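Local coordinates for protein acyl-CoA hydrolase (Bacillus cereus, PDB 1Y7U) that probably hydrolyses long-chain fatty acyl-CoA thioesters to fatty acids and coenzyme A, and binds coenzyme A and calcium, at residues G12-E17 / R136-T141; D68-L73 / I114-F119; V98-V103 / S118-V123. All coordinates share one frame; numbering follows the deposited sequence.

Overall arrangement
Starting at the N terminus, strand 12-14 opens a loop of more than a hundred residues that interaction 1 closes by pairing it with strand 136-138, just ahead of helix 142-170. The other two contacts form within that loop and build the hot-dog sheet. Interaction 2 brings the end of strand 61-71 against strand 112-125, and interaction 3 pairs strand 95-105 with the same strand in a beta hairpin. Strand 112-125 therefore has a partner along each edge, with Ser-118 and Phe-119 serving both contacts. Interactions 2 and 3 have centres about 9 Å apart, whereas interaction 1 stands separate from both and touches neither.

Interaction 1. Residues G12-E17 / R136-T141; sequences GKTANE and RVIPDT
Lys-13 and Thr-14 meet Val-137 and Ile-138 in a short two-stranded parallel ladder, which ties the modelled N-terminal end of the chain to the approach to helix 142-170. The strand axes are twisted by 37°. As in any parallel pair, one residue bonds to two staggered partners: Lys-13 N donates to Arg-136 O at 2.7 Å, and its carbonyl O accepts from Ile-138 N at 2.8 Å. A third bond, Ala-15 N to Ile-138 O at 3.1 Å, carries the ladder to the turn that follows.

Thr-14 adds a side-chain bond to the ladder. Its CB stands 4.1 Å from Ile-138 O and 4.2 Å from Asp-140 OD2. At the tip, OG1 donates to Asp-140 OD2 at 3.0 Å, reaching it from above the carboxylate plane, 39° out, while the two side chains cross at about a right angle. The other carboxylate oxygen, OD1, and Ile-138 CG1 also lie close to this hydroxyl. The carboxylate stands there because Asp-140 CG lies beside its own backbone N (chi1 -72°). On the other face of the ladder, Val-137 CG1 packs on Ala-15 CA at 3.8 Å, and Ala-15 also touches Glu-144 of the helix.

Asp-140 and Glu-144 are calcium-binding residues, and a calcium ion lies about 3 Å from the nearest atom of the Asp-140 side chain. The hydroxyl of Thr-14 thus acts as a second-shell donor: it would steady a carboxylate that faces the metal, and may offset a little of its negative charge.

Interaction 2. Residues D68-L73 / I114-F119; sequences DWVDFL and IAATSF. With COA (coenzyme A), chain J.
At the edge of one subunit's hot-dog sheet, where Asp-68 to Leu-73 run antiparallel to Ile-114 to Phe-119, two strands are joined at their ends and bridged by water between. At one end Asp-68 N donates to Phe-119 O at 3.0 Å, and Ser-118 OG adds a weak bond to Asp-68 O. At the other, Leu-73 N makes a weak, bent bond to Ala-115 O, beside the classic beta bulge that Ala-115 and Ala-116 form opposite Val-102. Between these ends the backbones stand too far apart for direct pairing. One water accepts from Asp-71 N at 3.0 Å and also lies within bonding distance of Thr-117 O; a second accepts from Thr-117 N at 3.1 Å and sits close to Asp-71 O. The waters thus stand in for the missing ladder bonds.

Apolar groups flank the gap on both faces. On the face that carries helix 39-58, Val-70, with CG1 anti to the backbone N (chi1 177°), turns that methyl to Ala-116 CB at 4.1 Å and CG2 to the CB of Ser-118; Val-70 and Phe-72 also pack on the helix. On the opposite face Leu-73 CD1 meets Ile-114 CD1 at 4.2 Å, the two side chains slanting past each other.

The outer edge of strand 61-71, at Val-70 and Asp-71, pairs with a strand of the second subunit, so the sheet continues across that interface, and coenzyme A binds beside the join. Phe-72, centre of an inverse gamma turn, offers its carbonyl O weakly to the pantetheine N8P. Asp-71 divides its carboxylate: OD2 bonds to Ser-165 of the second subunit, while OD1 accepts the adenine amino group N6A at 3.1 Å with an N-H...O angle of 160°.

Interaction 3. Residues V98-V103 / S118-V123; sequences VFVKVV and SFVTFV. With COA (coenzyme A), chain F.
Val-98 to Val-100 and Ser-118 to Val-120 run antiparallel, their strand directions 143° apart, with two hydrogen-bonded pairs enclosing the non-hydrogen-bonded pair Phe-99 and Phe-119. Val-98 and Val-120 exchange two bonds, of which Val-98 N to Val-120 O is nearly straight at 2.8 Å; Val-100 and Ser-118 repeat the pattern, with Ser-118 N reaching Val-100 O at 3.0 Å.

Side chains part to the two faces of the sheet. On one, the phenylalanines form a T-shaped pair: the edge of Phe-99 points at a face of Phe-119, with ring centroids 5.2 Å apart and planes at 61°. The leading atom is Phe-99 CD1, which stands over the Phe-119 ring toward its rim, 3.6 Å from CZ. Phe-99 CG is anti to its backbone N (chi1 176°), whereas Phe-119 CG lies beside its own, and with these torsions the rings meet across the non-hydrogen-bonded pair. On the opposite face Val-100 CG2 meets Val-120 CG2 at 3.8 Å, and Val-98 CG2 rests against Phe-122 CD1 at 3.9 Å, in a layer where Phe-122 also touches helix 39-58.

Past the paired residues, strand 112-125 reaches a coenzyme A pocket, where Thr-121 CG2 approaches adenine N3A at 3.5 Å and Val-123 CG2 lies beside the ribose. The chemistry is thus shared out: the peptide groups of Val-98, Val-100, Ser-118 and Val-120 bond across the ladder, one face is aromatic and the other mostly valine, with the Ser-118 hydroxyl turned to Asp-68 O, and the same strand runs on to line the coenzyme A site with methyl groups.

Interaction 1. Residues G12-E17 / R136-T141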
loop_
_atom_site.group_PDB
_atom_site.type_symbol
_atom_site.label_atom_id
_atom_site.label_comp_id
_atom_site.label_asym_id
_atom_site.label_seq_id
_atom_site.Cartn_x
_atom_site.Cartn_y
_atom_site.Cartn_z
ATOM N N GLY A 12 36.791 -2.063 13.283
ATOM C CA GLY A 12 36.319 -3.346 12.781
ATOM C C GLY A 12 35.089 -3.825 13.529
ATOM O O GLY A 12 35.056 -3.791 14.757
ATOM N N LYS A 13 34.081 -4.283 12.787
ATOM C CA LYS A 13 32.819 -4.744 13.376
ATOM C C LYS A 13 32.471 -6.196 13.131
ATOM O O LYS A 13 32.663 -6.726 12.043
ATOM C CB LYS A 13 31.651 -3.896 12.869
ATOM C CG LYS A 13 31.533 -2.519 13.482
ATOM C CD LYS A 13 30.372 -1.782 12.860
ATOM C CE LYS A 13 30.092 -0.493 13.587
ATOM N NZ LYS A 13 28.917 0.202 13.015
ATOM N N THR A 14 31.922 -6.823 14.157
ATOM C CA THR A 14 31.510 -8.210 14.090
ATOM C C THR A 14 30.314 -8.352 13.132
ATOM O O THR A 14 29.456 -7.479 13.069
ATOM C CB THR A 14 31.143 -8.680 15.506
ATOM O OG1 THR A 14 31.914 -9.836 15.830
ATOM C CG2 THR A 14 29.669 -8.997 15.622
ATOM N N ALA A 15 30.254 -9.438 12.373
ATOM C CA ALA A 15 29.140 -9.623 11.443
ATOM C C ALA A 15 27.807 -9.433 12.150
ATOM O O ALA A 15 26.887 -8.812 11.620
ATOM C CB ALA A 15 29.192 -11.011 10.821
ATOM N N ASN A 16 27.717 -9.969 13.359
ATOM C CA ASN A 16 26.502 -9.888 14.157
ATOM C C ASN A 16 26.093 -8.463 14.541
ATOM O O ASN A 16 24.964 -8.233 14.975
ATOM C CB ASN A 16 26.658 -10.762 15.403
ATOM C CG ASN A 16 25.415 -10.784 16.261
ATOM O OD1 ASN A 16 25.358 -10.124 17.298
ATOM N ND2 ASN A 16 24.402 -11.538 15.832
ATOM N N GLU A 17 27.007 -7.511 14.373
ATOM C CA GLU A 17 26.731 -6.108 14.683
ATOM C C GLU A 17 25.675 -5.609 13.710
ATOM O O GLU A 17 24.938 -4.682 14.014
ATOM C CB GLU A 17 27.970 -5.233 14.472
ATOM C CG GLU A 17 29.256 -5.711 15.106
ATOM C CD GLU A 17 29.491 -5.136 16.478
ATOM O OE1 GLU A 17 30.648 -5.217 16.949
ATOM O OE2 GLU A 17 28.527 -4.613 17.079
ATOM N N ARG A 136 35.515 -2.787 8.789
ATOM C CA ARG A 136 35.858 -4.108 8.290
ATOM C C ARG A 136 34.933 -5.061 9.025
ATOM O O ARG A 136 34.513 -4.764 10.137
ATOM C CB ARG A 136 37.324 -4.431 8.604
ATOM C CG ARG A 136 37.823 -5.738 8.001
ATOM C CD ARG A 136 39.301 -5.991 8.311
ATOM N NE ARG A 136 39.761 -7.294 7.820
ATOM C CZ ARG A 136 39.834 -7.642 6.535
ATOM N NH1 ARG A 136 39.482 -6.787 5.584
ATOM N NH2 ARG A 136 40.253 -8.857 6.199
ATOM N N VAL A 137 34.589 -6.184 8.407
ATOM C CA VAL A 137 33.712 -7.144 9.067
ATOM C C VAL A 137 34.580 -8.213 9.688
ATOM O O VAL A 137 35.657 -8.513 9.182
ATOM C CB VAL A 137 32.783 -7.895 8.086
ATOM C CG1 VAL A 137 31.653 -8.547 8.843
ATOM C CG2 VAL A 137 32.254 -6.976 7.051
ATOM N N ILE A 138 34.120 -8.788 10.787
ATOM C CA ILE A 138 34.858 -9.867 11.400
ATOM C C ILE A 138 33.874 -10.978 11.745
ATOM O O ILE A 138 33.025 -10.843 12.627
ATOM C CB ILE A 138 35.695 -9.405 12.649
ATOM C CG1 ILE A 138 35.382 -10.297 13.852
ATOM C CG2 ILE A 138 35.486 -7.929 12.922
ATOM C CD1 ILE A 138 36.170 -9.950 15.108
ATOM N N PRO A 139 33.946 -12.079 10.992
ATOM C CA PRO A 139 33.122 -13.285 11.117
ATOM C C PRO A 139 33.439 -14.036 12.410
ATOM O O PRO A 139 34.597 -14.336 12.667
ATOM C CB PRO A 139 33.528 -14.097 9.895
ATOM C CG PRO A 139 33.940 -13.026 8.885
ATOM C CD PRO A 139 34.722 -12.095 9.740
ATOM N N ASP A 140 32.429 -14.339 13.219
ATOM C CA ASP A 140 32.662 -15.065 14.462
ATOM C C ASP A 140 32.374 -16.545 14.288
ATOM O O ASP A 140 33.277 -17.370 14.332
ATOM C CB ASP A 140 31.786 -14.528 15.598
ATOM C CG ASP A 140 32.235 -13.167 16.104
ATOM O OD1 ASP A 140 33.308 -12.702 15.674
ATOM O OD2 ASP A 140 31.517 -12.564 16.938
ATOM N N THR A 141 31.102 -16.872 14.101
ATOM C CA THR A 141 30.629 -18.245 13.927
ATOM C C THR A 141 31.379 -19.024 12.849
ATOM O O THR A 141 32.024 -18.429 11.986
ATOM C CB THR A 141 29.145 -18.234 13.553
ATOM O OG1 THR A 141 28.425 -17.493 14.541
ATOM C CG2 THR A 141 28.588 -19.649 13.465
#

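Interaction 2. Residues D68-L73 / I114-F119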
loop_
_atom_site.group_PDB
_atom_site.type_symbol
_atom_site.label_atom_id
_atom_site.label_comp_id
_atom_site.label_asym_id
_atom_site.label_seq_id
_atom_site.Cartn_x
_atom_site.Cartn_y
_atom_site.Cartn_z
ATOM N N ASP A 68 22.968 -10.667 -6.289
ATOM C CA ASP A 68 23.561 -11.887 -6.833
ATOM C C ASP A 68 22.401 -12.725 -7.382
ATOM O O ASP A 68 21.259 -12.528 -6.978
ATOM C CB ASP A 68 24.279 -12.658 -5.731
ATOM C CG ASP A 68 25.462 -13.437 -6.250
ATOM O OD1 ASP A 68 26.585 -12.900 -6.205
ATOM O OD2 ASP A 68 25.266 -14.577 -6.713
ATOM N N TRP A 69 22.661 -13.663 -8.283
ATOM C CA TRP A 69 21.539 -14.433 -8.789
ATOM C C TRP A 69 20.792 -15.111 -7.647
ATOM O O TRP A 69 21.371 -15.421 -6.610
ATOM C CB TRP A 69 21.993 -15.454 -9.826
ATOM C CG TRP A 69 23.052 -16.366 -9.368
ATOM C CD1 TRP A 69 22.976 -17.264 -8.341
ATOM C CD2 TRP A 69 24.342 -16.538 -9.958
ATOM N NE1 TRP A 69 24.141 -17.992 -8.260
ATOM C CE2 TRP A 69 24.999 -17.564 -9.242
ATOM C CE3 TRP A 69 25.011 -15.925 -11.029
ATOM C CZ2 TRP A 69 26.288 -17.997 -9.563
ATOM C CZ3 TRP A 69 26.294 -16.356 -11.349
ATOM C CH2 TRP A 69 26.918 -17.383 -10.615
ATOM N N VAL A 70 19.494 -15.321 -7.834
ATOM C CA VAL A 70 18.671 -15.930 -6.803
ATOM C C VAL A 70 17.851 -17.096 -7.329
ATOM O O VAL A 70 17.149 -16.959 -8.330
ATOM C CB VAL A 70 17.678 -14.905 -6.195
ATOM C CG1 VAL A 70 16.794 -15.591 -5.201
ATOM C CG2 VAL A 70 18.408 -13.777 -5.528
ATOM N N ASP A 71 17.938 -18.237 -6.648
ATOM C CA ASP A 71 17.175 -19.422 -7.029
ATOM C C ASP A 71 16.069 -19.627 -6.016
ATOM O O ASP A 71 16.330 -19.676 -4.818
ATOM C CB ASP A 71 18.044 -20.682 -7.029
ATOM C CG ASP A 71 18.935 -20.778 -8.234
ATOM O OD1 ASP A 71 18.412 -20.796 -9.367
ATOM O OD2 ASP A 71 20.166 -20.843 -8.047
ATOM N N PHE A 72 14.836 -19.750 -6.481
ATOM C CA PHE A 72 13.738 -19.974 -5.562
ATOM C C PHE A 72 13.571 -21.476 -5.384
ATOM O O PHE A 72 12.836 -22.141 -6.110
ATOM C CB PHE A 72 12.466 -19.283 -6.075
ATOM C CG PHE A 72 12.588 -17.777 -6.117
ATOM C CD1 PHE A 72 12.806 -17.110 -7.326
ATOM C CD2 PHE A 72 12.601 -17.032 -4.927
ATOM C CE1 PHE A 72 13.045 -15.720 -7.348
ATOM C CE2 PHE A 72 12.838 -15.647 -4.942
ATOM C CZ PHE A 72 13.061 -14.990 -6.149
ATOM N N LEU A 73 14.301 -21.989 -4.398
ATOM C CA LEU A 73 14.345 -23.405 -4.054
ATOM C C LEU A 73 13.001 -24.061 -3.776
ATOM O O LEU A 73 12.761 -25.175 -4.221
ATOM C CB LEU A 73 15.297 -23.597 -2.871
ATOM C CG LEU A 73 16.662 -22.946 -3.167
ATOM C CD1 LEU A 73 17.577 -23.056 -1.961
ATOM C CD2 LEU A 73 17.302 -23.598 -4.396
ATOM N N ILE A 114 14.706 -23.351 3.974
ATOM C CA ILE A 114 15.209 -22.162 3.318
ATOM C C ILE A 114 14.744 -22.109 1.859
ATOM O O ILE A 114 15.075 -22.974 1.054
ATOM C CB ILE A 114 16.772 -22.061 3.483
ATOM C CG1 ILE A 114 17.459 -22.026 2.133
ATOM C CG2 ILE A 114 17.294 -23.185 4.334
ATOM C CD1 ILE A 114 17.306 -20.692 1.443
ATOM N N ALA A 115 13.950 -21.084 1.543
ATOM C CA ALA A 115 13.392 -20.899 0.207
ATOM C C ALA A 115 14.308 -20.164 -0.748
ATOM O O ALA A 115 14.146 -20.268 -1.962
ATOM C CB ALA A 115 12.069 -20.163 0.296
ATOM N N ALA A 116 15.260 -19.414 -0.206
ATOM C CA ALA A 116 16.199 -18.672 -1.037
ATOM C C ALA A 116 17.262 -17.973 -0.203
ATOM O O ALA A 116 17.047 -17.684 0.979
ATOM C CB ALA A 116 15.448 -17.633 -1.875
ATOM N N THR A 117 18.406 -17.715 -0.830
ATOM C CA THR A 117 19.508 -17.002 -0.198
ATOM C C THR A 117 20.177 -16.176 -1.286
ATOM O O THR A 117 19.938 -16.390 -2.472
ATOM C CB THR A 117 20.573 -17.942 0.378
ATOM O OG1 THR A 117 21.204 -18.650 -0.690
ATOM C CG2 THR A 117 19.954 -18.922 1.352
ATOM N N SER A 118 21.012 -15.227 -0.893
ATOM C CA SER A 118 21.708 -14.415 -1.874
ATOM C C SER A 118 22.622 -13.414 -1.189
ATOM O O SER A 118 22.678 -13.340 0.037
ATOM C CB SER A 118 20.698 -13.679 -2.760
ATOM O OG SER A 118 21.339 -13.100 -3.885
ATOM N N PHE A 119 23.358 -12.662 -1.991
ATOM C CA PHE A 119 24.249 -11.647 -1.468
ATOM C C PHE A 119 23.872 -10.367 -2.167
ATOM O O PHE A 119 23.699 -10.347 -3.385
ATOM C CB PHE A 119 25.707 -11.979 -1.771
ATOM C CG PHE A 119 26.187 -13.237 -1.121
ATOM C CD1 PHE A 119 25.834 -14.480 -1.641
ATOM C CD2 PHE A 119 26.990 -13.187 0.016
ATOM C CE1 PHE A 119 26.278 -15.663 -1.032
ATOM C CE2 PHE A 119 27.433 -14.351 0.626
ATOM C CZ PHE A 119 27.081 -15.590 0.105
HETATM N N1A COA J . 16.113 -21.933 -12.486
HETATM C C2A COA J . 15.678 -21.975 -13.727
HETATM N N3A COA J . 14.966 -23.021 -14.077
HETATM C C4A COA J . 14.718 -23.986 -13.262
HETATM C C5A COA J . 15.127 -23.927 -12.039
HETATM C C6A COA J . 15.834 -22.898 -11.646
HETATM N N6A COA J . 16.270 -22.790 -10.439
HETATM N N7A COA J . 14.728 -24.962 -11.437
HETATM C C8A COA J . 14.041 -25.641 -12.284
HETATM N N9A COA J . 14.025 -25.062 -13.449
HETATM C C1B COA J . 13.460 -25.514 -14.725
HETATM C C2B COA J . 14.067 -26.731 -15.245
HETATM O O2B COA J . 15.069 -26.330 -16.070
HETATM C C3B COA J . 13.035 -27.228 -16.139
HETATM O O3B COA J . 13.128 -26.489 -17.290
HETATM P P3B COA J . 12.788 -27.047 -18.667
HETATM O O7A COA J . 12.567 -26.068 -19.596
HETATM O O8A COA J . 11.712 -27.907 -18.592
HETATM O O9A COA J . 13.878 -27.663 -19.243
HETATM C C4B COA J . 11.834 -26.997 -15.329
HETATM O O4B COA J . 12.147 -25.888 -14.627
HETATM C C5B COA J . 11.873 -27.927 -14.172
HETATM O O5B COA J . 11.435 -29.195 -14.384
HETATM P P1A COA J . 11.251 -29.931 -13.127
HETATM O O1A COA J . 12.501 -30.416 -12.717
HETATM O O2A COA J . 10.240 -30.874 -13.383
HETATM O O3A COA J . 10.819 -28.894 -12.107
HETATM P P2A COA J . 11.112 -29.039 -10.608
HETATM O O4A COA J . 12.467 -29.290 -10.207
HETATM O O5A COA J . 10.056 -29.525 -9.784
HETATM O O6A COA J . 11.252 -27.588 -10.274
HETATM C CBP COA J . 10.104 -25.496 -9.887
HETATM C CCP COA J . 10.216 -26.779 -10.649
HETATM C CDP COA J . 10.911 -24.440 -10.519
HETATM C CEP COA J . 8.697 -25.200 -10.111
HETATM C CAP COA J . 10.355 -25.490 -8.402
HETATM O OAP COA J . 11.667 -25.171 -8.212
HETATM C C9P COA J . 9.599 -24.470 -7.655
HETATM O O9P COA J . 8.253 -24.546 -7.477
HETATM N N8P COA J . 10.266 -23.492 -7.204
HETATM C C7P COA J . 9.629 -22.441 -6.549
HETATM C C6P COA J . 9.245 -21.273 -7.398
HETATM C C5P COA J . 8.280 -20.431 -6.689
HETATM O O5P COA J . 7.154 -20.685 -6.698
HETATM N N4P COA J . 8.707 -19.461 -6.022
HETATM C C3P COA J . 8.389 -18.120 -6.240
HETATM C C2P COA J . 8.839 -17.414 -5.008
HETATM S S1P COA J . 8.756 -18.444 -3.586
HETATM O O HOH W 1 20.329 -18.092 -4.811
HETATM O O HOH W 2 18.620 -19.494 -3.351
#

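Interaction 3. Residues V98-V103 / S118-V123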
loop_
_atom_site.group_PDB
_atom_site.type_symbol
_atom_site.label_atom_id
_atom_site.label_comp_id
_atom_site.label_asym_id
_atom_site.label_seq_id
_atom_site.Cartn_x
_atom_site.Cartn_y
_atom_site.Cartn_z
ATOM N N VAL A 98 26.167 -8.158 1.714
ATOM C CA VAL A 98 25.233 -8.592 2.725
ATOM C C VAL A 98 24.594 -9.904 2.324
ATOM O O VAL A 98 24.023 -10.032 1.234
ATOM C CB VAL A 98 24.138 -7.535 2.936
ATOM C CG1 VAL A 98 23.239 -7.945 4.087
ATOM C CG2 VAL A 98 24.776 -6.175 3.199
ATOM N N PHE A 99 24.718 -10.886 3.204
ATOM C CA PHE A 99 24.129 -12.191 2.958
ATOM C C PHE A 99 22.680 -12.106 3.419
ATOM O O PHE A 99 22.373 -11.466 4.433
ATOM C CB PHE A 99 24.852 -13.271 3.760
ATOM C CG PHE A 99 24.234 -14.623 3.635
ATOM C CD1 PHE A 99 24.317 -15.331 2.437
ATOM C CD2 PHE A 99 23.504 -15.172 4.691
ATOM C CE1 PHE A 99 23.676 -16.575 2.291
ATOM C CE2 PHE A 99 22.859 -16.413 4.557
ATOM C CZ PHE A 99 22.944 -17.112 3.353
ATOM N N VAL A 100 21.784 -12.730 2.666
ATOM C CA VAL A 100 20.380 -12.717 3.026
ATOM C C VAL A 100 19.843 -14.122 2.944
ATOM O O VAL A 100 20.061 -14.836 1.967
ATOM C CB VAL A 100 19.559 -11.820 2.103
ATOM C CG1 VAL A 100 18.149 -11.696 2.652
ATOM C CG2 VAL A 100 20.211 -10.453 1.994
ATOM N N LYS A 101 19.112 -14.496 3.978
ATOM C CA LYS A 101 18.554 -15.824 4.103
ATOM C C LYS A 101 17.029 -15.721 4.224
ATOM O O LYS A 101 16.515 -14.928 5.011
ATOM C CB LYS A 101 19.204 -16.423 5.338
ATOM C CG LYS A 101 18.709 -17.717 5.843
ATOM C CD LYS A 101 19.474 -17.969 7.117
ATOM C CE LYS A 101 18.877 -19.070 7.939
ATOM N NZ LYS A 101 19.673 -19.204 9.184
ATOM N N VAL A 102 16.307 -16.498 3.423
ATOM C CA VAL A 102 14.848 -16.478 3.459
ATOM C C VAL A 102 14.311 -17.858 3.834
ATOM O O VAL A 102 14.524 -18.839 3.121
ATOM C CB VAL A 102 14.264 -16.055 2.095
ATOM C CG1 VAL A 102 12.754 -16.058 2.150
ATOM C CG2 VAL A 102 14.767 -14.671 1.725
ATOM N N VAL A 103 13.598 -17.919 4.954
ATOM C CA VAL A 103 13.051 -19.169 5.454
ATOM C C VAL A 103 11.538 -19.151 5.591
ATOM O O VAL A 103 10.978 -18.260 6.218
ATOM C CB VAL A 103 13.641 -19.493 6.834
ATOM C CG1 VAL A 103 13.059 -20.789 7.366
ATOM C CG2 VAL A 103 15.138 -19.578 6.739
ATOM N N SER A 118 21.012 -15.227 -0.893
ATOM C CA SER A 118 21.708 -14.415 -1.874
ATOM C C SER A 118 22.622 -13.414 -1.189
ATOM O O SER A 118 22.678 -13.340 0.037
ATOM C CB SER A 118 20.698 -13.679 -2.760
ATOM O OG SER A 118 21.339 -13.100 -3.885
ATOM N N PHE A 119 23.358 -12.662 -1.991
ATOM C CA PHE A 119 24.249 -11.647 -1.468
ATOM C C PHE A 119 23.872 -10.367 -2.167
ATOM O O PHE A 119 23.699 -10.347 -3.385
ATOM C CB PHE A 119 25.707 -11.979 -1.771
ATOM C CG PHE A 119 26.187 -13.237 -1.121
ATOM C CD1 PHE A 119 25.834 -14.480 -1.641
ATOM C CD2 PHE A 119 26.990 -13.187 0.016
ATOM C CE1 PHE A 119 26.278 -15.663 -1.032
ATOM C CE2 PHE A 119 27.433 -14.351 0.626
ATOM C CZ PHE A 119 27.081 -15.590 0.105
ATOM N N VAL A 120 23.714 -9.303 -1.399
ATOM C CA VAL A 120 23.361 -8.027 -1.986
ATOM C C VAL A 120 24.538 -7.119 -1.693
ATOM O O VAL A 120 25.040 -7.087 -0.571
ATOM C CB VAL A 120 22.081 -7.451 -1.359
ATOM C CG1 VAL A 120 21.560 -6.304 -2.221
ATOM C CG2 VAL A 120 21.027 -8.537 -1.223
ATOM N N THR A 121 25.000 -6.398 -2.704
ATOM C CA THR A 121 26.135 -5.515 -2.518
ATOM C C THR A 121 25.673 -4.075 -2.350
ATOM O O THR A 121 24.882 -3.577 -3.152
ATOM C CB THR A 121 27.097 -5.604 -3.727
ATOM O OG1 THR A 121 27.492 -6.967 -3.921
ATOM C CG2 THR A 121 28.336 -4.752 -3.492
ATOM N N PHE A 122 26.170 -3.418 -1.304
ATOM C CA PHE A 122 25.832 -2.024 -1.034
ATOM C C PHE A 122 27.086 -1.149 -1.008
ATOM O O PHE A 122 28.169 -1.611 -0.652
ATOM C CB PHE A 122 25.104 -1.891 0.312
ATOM C CG PHE A 122 23.675 -2.371 0.291
ATOM C CD1 PHE A 122 23.375 -3.714 0.492
ATOM C CD2 PHE A 122 22.634 -1.481 0.048
ATOM C CE1 PHE A 122 22.058 -4.164 0.450
ATOM C CE2 PHE A 122 21.320 -1.917 0.004
ATOM C CZ PHE A 122 21.029 -3.262 0.205
ATOM N N VAL A 123 26.937 0.114 -1.395
ATOM C CA VAL A 123 28.053 1.057 -1.389
ATOM C C VAL A 123 27.685 2.258 -0.531
ATOM O O VAL A 123 26.667 2.914 -0.767
ATOM C CB VAL A 123 28.384 1.579 -2.805
ATOM C CG1 VAL A 123 29.428 2.690 -2.717
ATOM C CG2 VAL A 123 28.889 0.446 -3.673
HETATM N N1A COA F . 28.495 -4.792 -8.207
HETATM C C2A COA F . 29.137 -4.915 -7.024
HETATM N N3A COA F . 29.899 -3.893 -6.552
HETATM C C4A COA F . 30.017 -2.778 -7.243
HETATM C C5A COA F . 29.348 -2.629 -8.405
HETATM C C6A COA F . 28.565 -3.643 -8.915
HETATM N N6A COA F . 27.655 -3.451 -9.868
HETATM N N7A COA F . 29.647 -1.440 -8.856
HETATM C C8A COA F . 30.440 -0.834 -8.009
HETATM N N9A COA F . 30.707 -1.654 -7.009
HETATM C C1B COA F . 31.494 -1.278 -5.831
HETATM C C2B COA F . 32.911 -1.790 -5.807
HETATM O O2B COA F . 32.904 -2.970 -5.053
HETATM C C3B COA F . 33.724 -0.726 -5.105
HETATM O O3B COA F . 34.027 -1.321 -3.910
HETATM P P3B COA F . 35.207 -1.133 -2.972
HETATM O O7A COA F . 34.802 -1.691 -1.770
HETATM O O8A COA F . 35.687 0.142 -2.678
HETATM O O9A COA F . 36.270 -1.914 -3.376
HETATM C C4B COA F . 32.694 0.343 -4.879
HETATM O O4B COA F . 31.716 0.093 -5.825
HETATM C C5B COA F . 33.167 1.741 -5.106
HETATM O O5B COA F . 32.858 2.114 -6.422
HETATM P P1A COA F . 33.544 3.327 -7.194
HETATM O O1A COA F . 34.284 2.879 -8.377
HETATM O O2A COA F . 34.479 4.040 -6.328
HETATM O O3A COA F . 32.402 4.274 -7.751
HETATM P P2A COA F . 31.062 3.911 -8.520
HETATM O O4A COA F . 31.228 2.901 -9.574
HETATM O O5A COA F . 30.612 5.153 -9.094
HETATM O O6A COA F . 30.015 3.418 -7.437
HETATM C CBP COA F . 27.784 2.876 -8.324
HETATM C CCP COA F . 28.636 3.712 -7.377
HETATM C CDP COA F . 28.515 2.465 -9.577
HETATM C CEP COA F . 27.344 1.615 -7.628
HETATM C CAP COA F . 26.711 3.776 -8.937
HETATM O OAP COA F . 26.940 3.971 -10.312
HETATM C C9P COA F . 25.311 3.929 -8.446
HETATM O O9P COA F . 24.989 5.032 -7.685
HETATM N N8P COA F . 24.432 3.027 -8.742
HETATM C C7P COA F . 23.386 2.670 -7.841
HETATM C C6P COA F . 22.731 3.807 -7.084
HETATM C C5P COA F . 21.316 3.522 -6.698
HETATM O O5P COA F . 20.511 4.458 -6.515
HETATM N N4P COA F . 20.996 2.261 -6.577
HETATM C C3P COA F . 19.656 1.833 -6.740
HETATM C C2P COA F . 19.339 1.780 -8.205
HETATM S S1P COA F . 18.189 3.031 -8.657
#